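Local coordinates for protein amidase, hydantoinase/carbamoylase family (Paraburkholderia phymatum, PDB 6C0D) that probably hydrolyses N-carbamoyl-L-amino acids as a zinc-dependent, homodimeric amidase of the peptidase M20 family, at residues A[19-24]-A[104-109]; A[24-29]-A[96-101]; A[87-92]-A[133-138]; A[192-197]-A[378-383]. All blocks are in the same frame, centred on the assembly; numbering follows the deposited sequence.

In the fold
All four contacts are largely buried and belong to the metal-binding half of the subunit, but their chemistry differs with the elements they join. Contacts 1 and 2 share Asp-24 and helix 18-30: the first packs that helix on helix 102-117 through mostly apolar groups, with one buried carboxylate, the second on the loop leading into the same helix through a cation-pi stack nearer the surface. Contact 3 is mostly polar, a meeting of two loops beside the metal, whereas contact 4 is regular parallel strand pairing in the core. His-89 of contact 3, Asp-100 of contact 2 and His-196 of contact 4 converge on one zinc ion, and strands 83-88 and 189-198 of contacts 3 and 4 are neighbours in the sheet.

Contact 1: residues A[19-24]-A[104-109]; sequences IRLLDD and GVIYGL
Asp-24 OD2 is gripped by Arg-113 in a salt bridge, and it also lies 3.6 Å from Leu-109 CD2 of helix 102-117. The other oxygen, OD1, is taken by Arg-57 of helix 45-60, and the acid thus ties three helices together. With CG beside its own backbone N (chi1 -81°), the carboxylate reaches Leu-109, and the Asp-24 side chain crosses that of Leu-109 at about a right angle. The CB of Asp-24 points toward helix 102-117 and meets Ile-106 CG2 at 3.7 Å. That methyl is the meeting point: it also touches Leu-21 O (3.8 Å) and Leu-21 CD1 (3.9 Å). Leu-21 extends the same CD1 methyl to the Tyr-107 ring, reaching its CD1 atom at 4.0 Å in an oblique approach. Both Leu-21 and Tyr-107 also touch Cys-406 of helix 399-419, which closes over this end of the interface. The two short helical segments run roughly antiparallel, at 144°, with their axes 9.8 Å apart, and the side chains of Leu-21, Ile-106 and Leu-109 lie between the backbones. Asp-24 is buried, yet each of its oxygens has an arginine partner. Two such cations would be expected to stabilise the ionised carboxylate, which allows a charged group to lie within an otherwise apolar helix packing.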
loop_
_atom_site.group_PDB
_atom_site.type_symbol
_atom_site.label_atom_id
_atom_site.label_comp_id
_atom_site.label_asym_id
_atom_site.label_seq_id
_atom_site.Cartn_x
_atom_site.Cartn_y
_atom_site.Cartn_z
ATOM N N ILE A 19 -38.251 30.657 -3.296
ATOM C CA ILE A 19 -39.007 29.420 -3.442
ATOM C C ILE A 19 -38.749 28.816 -4.815
ATOM O O ILE A 19 -38.488 27.613 -4.953
ATOM C CB ILE A 19 -40.506 29.682 -3.206
ATOM C CG1 ILE A 19 -40.744 30.172 -1.773
ATOM C CG2 ILE A 19 -41.331 28.412 -3.461
ATOM C CD1 ILE A 19 -42.197 30.567 -1.510
ATOM N N ARG A 20 -38.805 29.656 -5.851
ATOM C CA ARG A 20 -38.513 29.213 -7.210
ATOM C C ARG A 20 -37.100 28.642 -7.309
ATOM O O ARG A 20 -36.874 27.621 -7.974
ATOM C CB ARG A 20 -38.694 30.399 -8.171
ATOM C CG ARG A 20 -38.517 30.091 -9.652
ATOM C CD ARG A 20 -38.929 31.306 -10.497
ATOM N NE ARG A 20 -38.080 32.471 -10.220
ATOM C CZ ARG A 20 -38.327 33.701 -10.667
ATOM N NH1 ARG A 20 -39.398 33.937 -11.418
ATOM N NH2 ARG A 20 -37.499 34.699 -10.372
ATOM N N LEU A 21 -36.133 29.305 -6.669
ATOM C CA LEU A 21 -34.750 28.824 -6.661
ATOM C C LEU A 21 -34.648 27.420 -6.070
ATOM O O LEU A 21 -34.088 26.509 -6.694
ATOM C CB LEU A 21 -33.880 29.783 -5.856
ATOM C CG LEU A 21 -32.461 29.303 -5.580
ATOM C CD1 LEU A 21 -31.640 29.400 -6.870
ATOM C CD2 LEU A 21 -31.851 30.134 -4.455
ATOM N N LEU A 22 -35.168 27.234 -4.854
ATOM C CA LEU A 22 -35.086 25.930 -4.198
ATOM C C LEU A 22 -35.875 24.867 -4.957
ATOM O O LEU A 22 -35.451 23.706 -5.031
ATOM C CB LEU A 22 -35.576 26.041 -2.748
ATOM C CG LEU A 22 -34.563 26.836 -1.918
ATOM C CD1 LEU A 22 -35.168 27.324 -0.597
ATOM C CD2 LEU A 22 -33.336 25.984 -1.674
ATOM N N ASP A 23 -37.039 25.232 -5.514
ATOM C CA ASP A 23 -37.829 24.258 -6.278
ATOM C C ASP A 23 -37.025 23.712 -7.454
ATOM O O ASP A 23 -37.028 22.503 -7.715
ATOM C CB ASP A 23 -39.133 24.888 -6.794
ATOM C CG ASP A 23 -40.172 25.131 -5.691
ATOM O OD1 ASP A 23 -39.951 24.730 -4.523
ATOM O OD2 ASP A 23 -41.227 25.734 -6.010
ATOM N N ASP A 24 -36.342 24.598 -8.192
ATOM C CA ASP A 24 -35.528 24.149 -9.324
ATOM C C ASP A 24 -34.343 23.298 -8.863
ATOM O O ASP A 24 -34.007 22.300 -9.510
ATOM C CB ASP A 24 -35.022 25.335 -10.141
ATOM C CG ASP A 24 -36.065 25.878 -11.119
ATOM O OD1 ASP A 24 -37.065 25.179 -11.407
ATOM O OD2 ASP A 24 -35.865 27.000 -11.612
ATOM N N GLY A 104 -24.473 26.361 -9.144
ATOM C CA GLY A 104 -24.182 27.503 -10.002
ATOM C C GLY A 104 -25.040 27.527 -11.254
ATOM O O GLY A 104 -25.355 28.605 -11.771
ATOM N N VAL A 105 -25.435 26.355 -11.756
ATOM C CA VAL A 105 -26.344 26.309 -12.907
ATOM C C VAL A 105 -27.682 26.935 -12.546
ATOM O O VAL A 105 -28.207 27.787 -13.275
ATOM C CB VAL A 105 -26.532 24.862 -13.404
ATOM C CG1 VAL A 105 -27.562 24.836 -14.543
ATOM C CG2 VAL A 105 -25.194 24.271 -13.882
ATOM N N ILE A 106 -28.270 26.502 -11.419
ATOM C CA ILE A 106 -29.585 27.018 -11.046
ATOM C C ILE A 106 -29.493 28.457 -10.535
ATOM O O ILE A 106 -30.399 29.268 -10.787
ATOM C CB ILE A 106 -30.256 26.088 -10.025
ATOM C CG1 ILE A 106 -30.395 24.675 -10.606
ATOM C CG2 ILE A 106 -31.619 26.646 -9.587
ATOM C CD1 ILE A 106 -31.145 24.638 -11.945
ATOM N N TYR A 107 -28.409 28.818 -9.837
ATOM C CA TYR A 107 -28.193 30.239 -9.554
ATOM C C TYR A 107 -28.234 31.055 -10.841
ATOM O O TYR A 107 -28.876 32.106 -10.907
ATOM C CB TYR A 107 -26.842 30.498 -8.872
ATOM C CG TYR A 107 -26.740 30.333 -7.365
ATOM C CD1 TYR A 107 -27.618 29.518 -6.646
ATOM C CD2 TYR A 107 -25.716 30.971 -6.668
ATOM C CE1 TYR A 107 -27.477 29.351 -5.264
ATOM C CE2 TYR A 107 -25.565 30.810 -5.299
ATOM C CZ TYR A 107 -26.448 30.005 -4.598
ATOM O OH TYR A 107 -26.309 29.854 -3.236
ATOM N N GLY A 108 -27.525 30.592 -11.873
ATOM C CA GLY A 108 -27.511 31.341 -13.123
ATOM C C GLY A 108 -28.907 31.529 -13.682
ATOM O O GLY A 108 -29.287 32.630 -14.084
ATOM N N LEU A 109 -29.702 30.462 -13.678
ATOM C CA LEU A 109 -31.077 30.546 -14.155
ATOM C C LEU A 109 -31.884 31.547 -13.337
ATOM O O LEU A 109 -32.602 32.394 -13.891
ATOM C CB LEU A 109 -31.718 29.152 -14.095
ATOM C CG LEU A 109 -33.147 28.949 -14.583
ATOM C CD1 LEU A 109 -33.243 29.299 -16.064
ATOM C CD2 LEU A 109 -33.567 27.476 -14.331
#

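Contact 2: residues A[24-29]-A[96-101]; sequences DLKTLR and GGWLDG. With ZN (zinc ion), chain B.
In one of its two modelled conformers, described here, Arg-29 lies along Trp-98 for its whole length. Its CB is 4.0 Å from Trp-98 CE3, CG approaches Trp-98 CB at 3.8 Å, and CD stays over the same region, near both of those atoms. A bend at chi3 (-147°) then lays the guanidinium flat on the indole: NE lies close to Trp-98 CB and CG, NH2 meets CD1 at 3.6 Å, and NH1 meets CD2 at 3.6 Å. The planes are only 3° apart, and CZ sits 3.7 Å from the centroid of the five-membered ring, a stacked cation-pi pair. The opposite face of the indole carries Leu-99 CD2, so the ring is sandwiched. Leu-25 CB reaches Trp-98 CZ3 at 3.9 Å, while one water donates to both Leu-25 O and Trp-98 O and bridges the backbones. Trp-98 NE1 donates a hydrogen bond to Asp-396. Two residues after the tryptophan, Asp-100 binds zinc through OD1 at 2.2 Å. The loop 96-101, which follows strand 83-88 and leads directly into helix 102-117, lies between helix 18-30 and helix 399-419, whose Ile-402 touches Leu-25, Trp-98 and Leu-99.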
loop_
_atom_site.group_PDB
_atom_site.type_symbol
_atom_site.label_atom_id
_atom_site.label_comp_id
_atom_site.label_asym_id
_atom_site.label_seq_id
_atom_site.Cartn_x
_atom_site.Cartn_y
_atom_site.Cartn_z
ATOM N N ASP A 24 -36.342 24.598 -8.192
ATOM C CA ASP A 24 -35.528 24.149 -9.324
ATOM C C ASP A 24 -34.343 23.298 -8.863
ATOM O O ASP A 24 -34.007 22.300 -9.510
ATOM C CB ASP A 24 -35.022 25.335 -10.141
ATOM C CG ASP A 24 -36.065 25.878 -11.119
ATOM O OD1 ASP A 24 -37.065 25.179 -11.407
ATOM O OD2 ASP A 24 -35.865 27.000 -11.612
ATOM N N LEU A 25 -33.683 23.677 -7.763
ATOM C CA LEU A 25 -32.594 22.844 -7.256
ATOM C C LEU A 25 -33.089 21.451 -6.899
ATOM O O LEU A 25 -32.405 20.454 -7.167
ATOM C CB LEU A 25 -31.929 23.491 -6.039
ATOM C CG LEU A 25 -30.882 24.535 -6.417
ATOM C CD1 LEU A 25 -30.455 25.248 -5.159
ATOM C CD2 LEU A 25 -29.681 23.880 -7.104
ATOM N N LYS A 26 -34.275 21.360 -6.291
ATOM C CA LYS A 26 -34.781 20.058 -5.887
ATOM C C LYS A 26 -35.292 19.261 -7.077
ATOM O O LYS A 26 -35.181 18.032 -7.078
ATOM C CB LYS A 26 -35.875 20.223 -4.836
ATOM C CG LYS A 26 -35.335 20.821 -3.553
ATOM C CD LYS A 26 -36.438 21.086 -2.551
ATOM C CE LYS A 26 -35.890 21.763 -1.297
ATOM N NZ LYS A 26 -36.966 21.993 -0.291
ATOM N N THR A 27 -35.835 19.936 -8.095
ATOM C CA THR A 27 -36.226 19.224 -9.308
ATOM C C THR A 27 -35.006 18.647 -10.016
ATOM O O THR A 27 -35.019 17.483 -10.434
ATOM C CB THR A 27 -37.019 20.147 -10.234
ATOM O OG1 THR A 27 -38.215 20.573 -9.560
ATOM C CG2 THR A 27 -37.405 19.405 -11.527
ATOM N N LEU A 28 -33.922 19.426 -10.115
ATOM C CA LEU A 28 -32.709 18.900 -10.732
ATOM C C LEU A 28 -32.167 17.713 -9.937
ATOM O O LEU A 28 -31.725 16.715 -10.518
ATOM C CB LEU A 28 -31.662 20.009 -10.870
ATOM C CG LEU A 28 -30.327 19.638 -11.536
ATOM C CD1 LEU A 28 -30.549 18.928 -12.890
ATOM C CD2 LEU A 28 -29.443 20.868 -11.710
ATOM N N ARG A 29 -32.245 17.785 -8.602
ATOM C CA ARG A 29 -31.806 16.671 -7.766
ATOM C C ARG A 29 -32.542 15.379 -8.101
ATOM O O ARG A 29 -31.962 14.293 -8.007
ATOM C CB ARG A 29 -32.006 17.013 -6.287
ATOM C CG ARG A 29 -31.595 15.905 -5.317
ATOM C CD ARG A 29 -32.097 16.186 -3.898
ATOM N NE ARG A 29 -31.184 15.691 -2.868
ATOM C CZ ARG A 29 -31.100 16.202 -1.641
ATOM N NH1 ARG A 29 -31.877 17.219 -1.286
ATOM N NH2 ARG A 29 -30.236 15.706 -0.772
ATOM N N GLY A 96 -21.683 11.634 -6.496
ATOM C CA GLY A 96 -21.925 13.063 -6.442
ATOM C C GLY A 96 -22.947 13.498 -5.389
ATOM O O GLY A 96 -23.765 12.718 -4.901
ATOM N N GLY A 97 -22.871 14.786 -5.036
ATOM C CA GLY A 97 -23.844 15.418 -4.171
ATOM C C GLY A 97 -24.802 16.301 -4.967
ATOM O O GLY A 97 -24.619 16.556 -6.156
ATOM N N TRP A 98 -25.844 16.779 -4.282
ATOM C CA TRP A 98 -26.920 17.434 -5.017
ATOM C C TRP A 98 -26.629 18.893 -5.326
ATOM O O TRP A 98 -27.379 19.510 -6.091
ATOM C CB TRP A 98 -28.245 17.301 -4.258
ATOM C CG TRP A 98 -28.458 18.209 -3.073
ATOM C CD1 TRP A 98 -27.803 18.171 -1.865
ATOM C CD2 TRP A 98 -29.456 19.237 -2.955
ATOM N NE1 TRP A 98 -28.316 19.139 -1.018
ATOM C CE2 TRP A 98 -29.324 19.808 -1.670
ATOM C CE3 TRP A 98 -30.431 19.748 -3.828
ATOM C CZ2 TRP A 98 -30.144 20.853 -1.230
ATOM C CZ3 TRP A 98 -31.243 20.780 -3.392
ATOM C CH2 TRP A 98 -31.095 21.324 -2.100
ATOM N N LEU A 99 -25.560 19.461 -4.770
ATOM C CA LEU A 99 -25.265 20.865 -5.013
ATOM C C LEU A 99 -23.968 21.113 -5.766
ATOM O O LEU A 99 -23.794 22.212 -6.294
ATOM C CB LEU A 99 -25.232 21.639 -3.686
ATOM C CG LEU A 99 -26.540 21.598 -2.890
ATOM C CD1 LEU A 99 -26.340 22.198 -1.502
ATOM C CD2 LEU A 99 -27.648 22.334 -3.641
ATOM N N ASP A 100 -23.048 20.149 -5.819
ATOM C CA ASP A 100 -21.825 20.363 -6.585
ATOM C C ASP A 100 -22.180 20.537 -8.048
ATOM O O ASP A 100 -22.711 19.619 -8.682
ATOM C CB ASP A 100 -20.846 19.197 -6.407
ATOM C CG ASP A 100 -19.467 19.484 -7.032
ATOM O OD1 ASP A 100 -19.398 20.142 -8.096
ATOM O OD2 ASP A 100 -18.447 19.061 -6.446
ATOM N N GLY A 101 -21.881 21.716 -8.576
ATOM C CA GLY A 101 -22.224 22.042 -9.943
ATOM C C GLY A 101 -23.637 22.560 -10.094
ATOM O O GLY A 101 -23.833 23.658 -10.622
HETATM ZN ZN ZN B . -18.105 21.279 -9.404
HETATM O O HOH W 1 -29.760 19.994 -7.674
HETATM O O HOH W 2 -16.541 19.922 -9.001
HETATM O O HOH W 3 -16.664 22.625 -10.499
#

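Contact 3: residues A[87-92]-A[133-138]; sequences GSHSDT and DEEGTF. With ZN (zinc ion), chain B.
His-89 lies against the side chains of Glu-134 and Glu-135 while its NE2 binds zinc at 2.1 Å, in the metal centre of the M20 peptidase fold, where the ligands sit on loops and strand ends. Asp-100, His-196 and two waters complete the coordination. Glu-134 lies over one face of the imidazole: its CB makes a CH-pi contact with the ring, and a bend at chi2 (-84°) brings OE1 back over the rim, 3.4 Å from NE2, with the carboxylate plane turned 26° from the ring. Glu-135 comes in almost perpendicular, its OE2 3.3 Å from His-89 CE1; this residue is predicted to bind a second zinc, and a single ion occupies the site here. In the next shell, His-89 ND1 donates to Asp-91 O at 3.0 Å, nearly in the ring plane, which fixes the rotation of the imidazole. The Asp-91 carboxylate then receives the turn that carries both glutamates, a type I beta turn from Asp-133 to Gly-136. Glu-135 N donates to the syn side of Asp-91 OD2 at 3.1 Å, and Glu-134 N makes a weak bond to OD1. Farther out, Asp-133 accepts from the amides of Thr-137 and Phe-138, one on each carboxylate oxygen. A bridging water donates to Asp-91 OD2 and Thr-92 O and accepts from Thr-137 OG1 at 2.6 Å.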
loop_
_atom_site.group_PDB
_atom_site.type_symbol
_atom_site.label_atom_id
_atom_site.label_comp_id
_atom_site.label_asym_id
_atom_site.label_seq_id
_atom_site.Cartn_x
_atom_site.Cartn_y
_atom_site.Cartn_z
ATOM N N GLY A 87 -22.785 30.272 -14.819
ATOM C CA GLY A 87 -23.065 28.856 -14.936
ATOM C C GLY A 87 -22.148 28.004 -14.094
ATOM O O GLY A 87 -21.432 28.493 -13.225
ATOM N N SER A 88 -22.213 26.704 -14.360
ATOM C CA SER A 88 -21.361 25.709 -13.726
ATOM C C SER A 88 -21.555 24.424 -14.514
ATOM O O SER A 88 -21.695 24.488 -15.739
ATOM C CB SER A 88 -21.708 25.534 -12.243
ATOM O OG SER A 88 -20.718 24.762 -11.589
ATOM N N HIS A 89 -21.576 23.265 -13.844
ATOM C CA HIS A 89 -21.807 21.987 -14.512
ATOM C C HIS A 89 -22.944 21.256 -13.811
ATOM O O HIS A 89 -23.208 21.481 -12.634
ATOM C CB HIS A 89 -20.541 21.114 -14.494
ATOM C CG HIS A 89 -20.056 20.805 -13.110
ATOM N ND1 HIS A 89 -20.298 19.600 -12.482
ATOM C CD2 HIS A 89 -19.372 21.563 -12.216
ATOM C CE1 HIS A 89 -19.763 19.618 -11.272
ATOM N NE2 HIS A 89 -19.196 20.799 -11.086
ATOM N N SER A 90 -23.620 20.351 -14.518
ATOM C CA SER A 90 -24.652 19.556 -13.866
ATOM C C SER A 90 -24.392 18.056 -13.944
ATOM O O SER A 90 -25.242 17.274 -13.496
ATOM C CB SER A 90 -26.037 19.889 -14.449
ATOM O OG SER A 90 -26.074 19.638 -15.850
ATOM N N ASP A 91 -23.247 17.630 -14.486
ATOM C CA ASP A 91 -22.845 16.237 -14.407
ATOM C C ASP A 91 -22.173 15.977 -13.063
ATOM O O ASP A 91 -21.676 16.891 -12.402
ATOM C CB ASP A 91 -21.889 15.860 -15.550
ATOM C CG ASP A 91 -20.529 16.574 -15.457
ATOM O OD1 ASP A 91 -20.485 17.823 -15.459
ATOM O OD2 ASP A 91 -19.493 15.884 -15.393
ATOM N N THR A 92 -22.155 14.713 -12.664
ATOM C CA THR A 92 -21.588 14.320 -11.386
ATOM C C THR A 92 -20.495 13.284 -11.592
ATOM O O THR A 92 -20.334 12.705 -12.671
ATOM C CB THR A 92 -22.653 13.729 -10.451
ATOM O OG1 THR A 92 -23.020 12.428 -10.932
ATOM C CG2 THR A 92 -23.882 14.629 -10.386
ATOM N N ASP A 133 -19.515 17.627 -18.794
ATOM C CA ASP A 133 -18.388 16.781 -18.375
ATOM C C ASP A 133 -17.260 17.549 -17.686
ATOM O O ASP A 133 -16.075 17.300 -17.923
ATOM C CB ASP A 133 -17.831 15.959 -19.545
ATOM C CG ASP A 133 -17.291 14.609 -19.086
ATOM O OD1 ASP A 133 -17.734 14.154 -18.006
ATOM O OD2 ASP A 133 -16.431 14.005 -19.777
ATOM N N GLU A 134 -17.628 18.432 -16.763
ATOM C CA GLU A 134 -16.610 18.994 -15.883
ATOM C C GLU A 134 -15.903 17.891 -15.101
ATOM O O GLU A 134 -14.699 17.981 -14.845
ATOM C CB GLU A 134 -17.242 20.012 -14.933
ATOM C CG GLU A 134 -16.262 20.779 -14.065
ATOM C CD GLU A 134 -15.870 20.024 -12.805
ATOM O OE1 GLU A 134 -16.578 19.060 -12.425
ATOM O OE2 GLU A 134 -14.834 20.383 -12.209
ATOM N N GLU A 135 -16.633 16.840 -14.721
ATOM C CA GLU A 135 -16.083 15.777 -13.886
ATOM C C GLU A 135 -15.266 14.761 -14.669
ATOM O O GLU A 135 -14.621 13.906 -14.054
ATOM C CB GLU A 135 -17.214 15.063 -13.132
ATOM C CG GLU A 135 -18.081 16.009 -12.283
ATOM C CD GLU A 135 -17.438 16.370 -10.950
ATOM O OE1 GLU A 135 -16.246 16.038 -10.747
ATOM O OE2 GLU A 135 -18.135 16.974 -10.099
ATOM N N GLY A 136 -15.279 14.822 -15.995
ATOM C CA GLY A 136 -14.419 13.958 -16.786
ATOM C C GLY A 136 -14.832 12.503 -16.854
ATOM O O GLY A 136 -13.974 11.616 -16.750
ATOM N N THR A 137 -16.124 12.229 -17.031
ATOM C CA THR A 137 -16.529 10.861 -17.338
ATOM C C THR A 137 -15.909 10.407 -18.654
ATOM O O THR A 137 -15.491 9.250 -18.791
ATOM C CB THR A 137 -18.056 10.762 -17.379
ATOM O OG1 THR A 137 -18.580 11.031 -16.072
ATOM C CG2 THR A 137 -18.502 9.376 -17.814
ATOM N N PHE A 138 -15.816 11.315 -19.625
ATOM C CA PHE A 138 -15.104 11.075 -20.876
ATOM C C PHE A 138 -13.820 11.883 -20.978
ATOM O O PHE A 138 -12.755 11.324 -21.250
ATOM C CB PHE A 138 -16.006 11.404 -22.075
ATOM C CG PHE A 138 -17.235 10.549 -22.167
ATOM C CD1 PHE A 138 -17.212 9.355 -22.870
ATOM C CD2 PHE A 138 -18.417 10.948 -21.565
ATOM C CE1 PHE A 138 -18.344 8.567 -22.958
ATOM C CE2 PHE A 138 -19.552 10.169 -21.647
ATOM C CZ PHE A 138 -19.518 8.976 -22.344
HETATM ZN ZN ZN B . -18.105 21.279 -9.404
HETATM O O HOH W 4 -19.889 13.156 -15.311
HETATM O O HOH W 2 -16.541 19.922 -9.001
HETATM O O HOH W 3 -16.664 22.625 -10.499
#

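Contact 4: residues A[192-197]-A[378-383]; sequences YLEPHI and ACMLFV. With ZN (zinc ion), chain B.
Five backbone hydrogen bonds join residues 192-197 to residues 378-383. Cys-379 N donates to Tyr-192 O, and Glu-194 N to Cys-379 O at 2.9 Å with a nearly straight N-H...O angle of 169°. Leu-381 N then reaches Glu-194 O in a weak bond of 3.3 Å, His-196 N donates to Leu-381 O at 2.8 Å, and Val-383 N closes the series on His-196 O. Between Glu-194 and His-196, Pro-195 CA makes a C-H...O contact to the same Leu-381 O that accepts from His-196 N. These are adjacent parallel strands of the central sheet of the M20 catalytic domain, crossing at only 22°, and strand 83-88 flanks strand 189-198 on the side away from 378-384. On the face bearing His-196, the polar side chains are paired as well. Tyr-192 OH donates to Glu-194 OE1 at 2.8 Å, from well above the carboxylate plane, while Glu-194 OE2 is bonded to Ser-88 OG. His-196 ND1 donates almost linearly to Ile-197 O at 2.8 Å, a bond lying in the imidazole plane, and its NE2 coordinates the zinc. Met-380 bends at chi3 (76°) to put its CE methyl 3.8 Å from Glu-194 CG and 3.7 Å from His-196 CB. On the other face, Leu-193 CD1 packs on Cys-379 SG at 3.6 Å.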
loop_
_atom_site.group_PDB
_atom_site.type_symbol
_atom_site.label_atom_id
_atom_site.label_comp_id
_atom_site.label_asym_id
_atom_site.label_seq_id
_atom_site.Cartn_x
_atom_site.Cartn_y
_atom_site.Cartn_z
ATOM N N TYR A 192 -17.692 36.163 -16.828
ATOM C CA TYR A 192 -18.222 34.858 -16.435
ATOM C C TYR A 192 -18.250 34.773 -14.912
ATOM O O TYR A 192 -17.257 35.109 -14.259
ATOM C CB TYR A 192 -17.355 33.724 -17.019
ATOM C CG TYR A 192 -17.727 32.332 -16.535
ATOM C CD1 TYR A 192 -16.888 31.620 -15.684
ATOM C CD2 TYR A 192 -18.916 31.737 -16.937
ATOM C CE1 TYR A 192 -17.234 30.332 -15.242
ATOM C CE2 TYR A 192 -19.283 30.475 -16.490
ATOM C CZ TYR A 192 -18.424 29.775 -15.650
ATOM O OH TYR A 192 -18.773 28.511 -15.244
ATOM N N LEU A 193 -19.380 34.335 -14.343
ATOM C CA LEU A 193 -19.503 34.131 -12.897
ATOM C C LEU A 193 -19.886 32.677 -12.634
ATOM O O LEU A 193 -20.888 32.199 -13.177
ATOM C CB LEU A 193 -20.572 35.074 -12.325
ATOM C CG LEU A 193 -21.164 34.757 -10.933
ATOM C CD1 LEU A 193 -20.098 34.735 -9.840
ATOM C CD2 LEU A 193 -22.287 35.750 -10.603
ATOM N N GLU A 194 -19.099 31.972 -11.815
ATOM C CA GLU A 194 -19.436 30.595 -11.428
ATOM C C GLU A 194 -19.640 30.488 -9.922
ATOM O O GLU A 194 -18.658 30.393 -9.163
ATOM C CB GLU A 194 -18.353 29.601 -11.880
ATOM C CG GLU A 194 -18.760 28.154 -11.502
ATOM C CD GLU A 194 -17.996 27.083 -12.264
ATOM O OE1 GLU A 194 -17.179 27.423 -13.150
ATOM O OE2 GLU A 194 -18.234 25.889 -11.969
ATOM N N PRO A 195 -20.879 30.440 -9.434
ATOM C CA PRO A 195 -21.092 30.101 -8.018
ATOM C C PRO A 195 -20.842 28.614 -7.811
ATOM O O PRO A 195 -21.107 27.801 -8.696
ATOM C CB PRO A 195 -22.574 30.437 -7.780
ATOM C CG PRO A 195 -23.029 31.230 -9.050
ATOM C CD PRO A 195 -22.149 30.666 -10.142
ATOM N N HIS A 196 -20.333 28.255 -6.633
ATOM C CA HIS A 196 -20.059 26.841 -6.355
ATOM C C HIS A 196 -20.071 26.610 -4.845
ATOM O O HIS A 196 -19.745 27.513 -4.076
ATOM C CB HIS A 196 -18.691 26.455 -6.959
ATOM C CG HIS A 196 -18.522 24.993 -7.247
ATOM N ND1 HIS A 196 -18.276 24.064 -6.262
ATOM C CD2 HIS A 196 -18.519 24.308 -8.418
ATOM C CE1 HIS A 196 -18.155 22.864 -6.805
ATOM N NE2 HIS A 196 -18.303 22.986 -8.110
ATOM N N ILE A 197 -20.408 25.380 -4.416
ATOM C CA ILE A 197 -20.260 25.044 -3.008
ATOM C C ILE A 197 -18.784 24.830 -2.693
ATOM O O ILE A 197 -17.960 24.565 -3.575
ATOM C CB ILE A 197 -21.066 23.785 -2.632
ATOM C CG1 ILE A 197 -20.546 22.592 -3.452
ATOM C CG2 ILE A 197 -22.541 23.995 -2.842
ATOM C CD1 ILE A 197 -20.873 21.235 -2.838
ATOM N N ALA A 378 -13.258 36.228 -15.395
ATOM C CA ALA A 378 -14.050 35.226 -14.685
ATOM C C ALA A 378 -13.956 35.439 -13.177
ATOM O O ALA A 378 -12.982 36.004 -12.670
ATOM C CB ALA A 378 -13.569 33.807 -15.023
ATOM N N CYS A 379 -14.976 34.963 -12.455
ATOM C CA CYS A 379 -14.937 35.014 -10.997
ATOM C C CYS A 379 -15.761 33.862 -10.436
ATOM O O CYS A 379 -16.562 33.239 -11.141
ATOM C CB CYS A 379 -15.444 36.368 -10.473
ATOM S SG CYS A 379 -17.185 36.652 -10.846
ATOM N N MET A 380 -15.500 33.533 -9.170
ATOM C CA MET A 380 -16.270 32.503 -8.478
ATOM C C MET A 380 -16.745 33.001 -7.121
ATOM O O MET A 380 -16.070 33.791 -6.457
ATOM C CB MET A 380 -15.444 31.216 -8.260
ATOM C CG MET A 380 -15.063 30.533 -9.564
ATOM S SD MET A 380 -14.419 28.856 -9.243
ATOM C CE MET A 380 -15.939 27.949 -8.902
ATOM N N LEU A 381 -17.896 32.477 -6.698
ATOM C CA LEU A 381 -18.464 32.777 -5.390
ATOM C C LEU A 381 -18.752 31.455 -4.703
ATOM O O LEU A 381 -19.415 30.598 -5.296
ATOM C CB LEU A 381 -19.763 33.586 -5.531
ATOM C CG LEU A 381 -20.343 34.106 -4.211
ATOM C CD1 LEU A 381 -19.497 35.306 -3.775
ATOM C CD2 LEU A 381 -21.805 34.502 -4.379
ATOM N N PHE A 382 -18.276 31.289 -3.458
ATOM C CA PHE A 382 -18.459 30.045 -2.709
ATOM C C PHE A 382 -19.522 30.197 -1.615
ATOM O O PHE A 382 -19.639 31.259 -0.995
ATOM C CB PHE A 382 -17.153 29.609 -2.034
ATOM C CG PHE A 382 -16.179 28.888 -2.943
ATOM C CD1 PHE A 382 -16.523 28.563 -4.250
ATOM C CD2 PHE A 382 -14.913 28.558 -2.485
ATOM C CE1 PHE A 382 -15.620 27.894 -5.071
ATOM C CE2 PHE A 382 -14.006 27.866 -3.297
ATOM C CZ PHE A 382 -14.373 27.535 -4.586
ATOM N N VAL A 383 -20.284 29.123 -1.403
ATOM C CA VAL A 383 -21.119 28.967 -0.213
ATOM C C VAL A 383 -20.646 27.721 0.515
ATOM O O VAL A 383 -20.111 26.790 -0.105
ATOM C CB VAL A 383 -22.619 28.867 -0.540
ATOM C CG1 VAL A 383 -23.113 30.165 -1.164
ATOM C CG2 VAL A 383 -22.912 27.661 -1.423
HETATM ZN ZN ZN B . -18.105 21.279 -9.404
HETATM O O HOH W 2 -16.541 19.922 -9.001
HETATM O O HOH W 3 -16.664 22.625 -10.499
#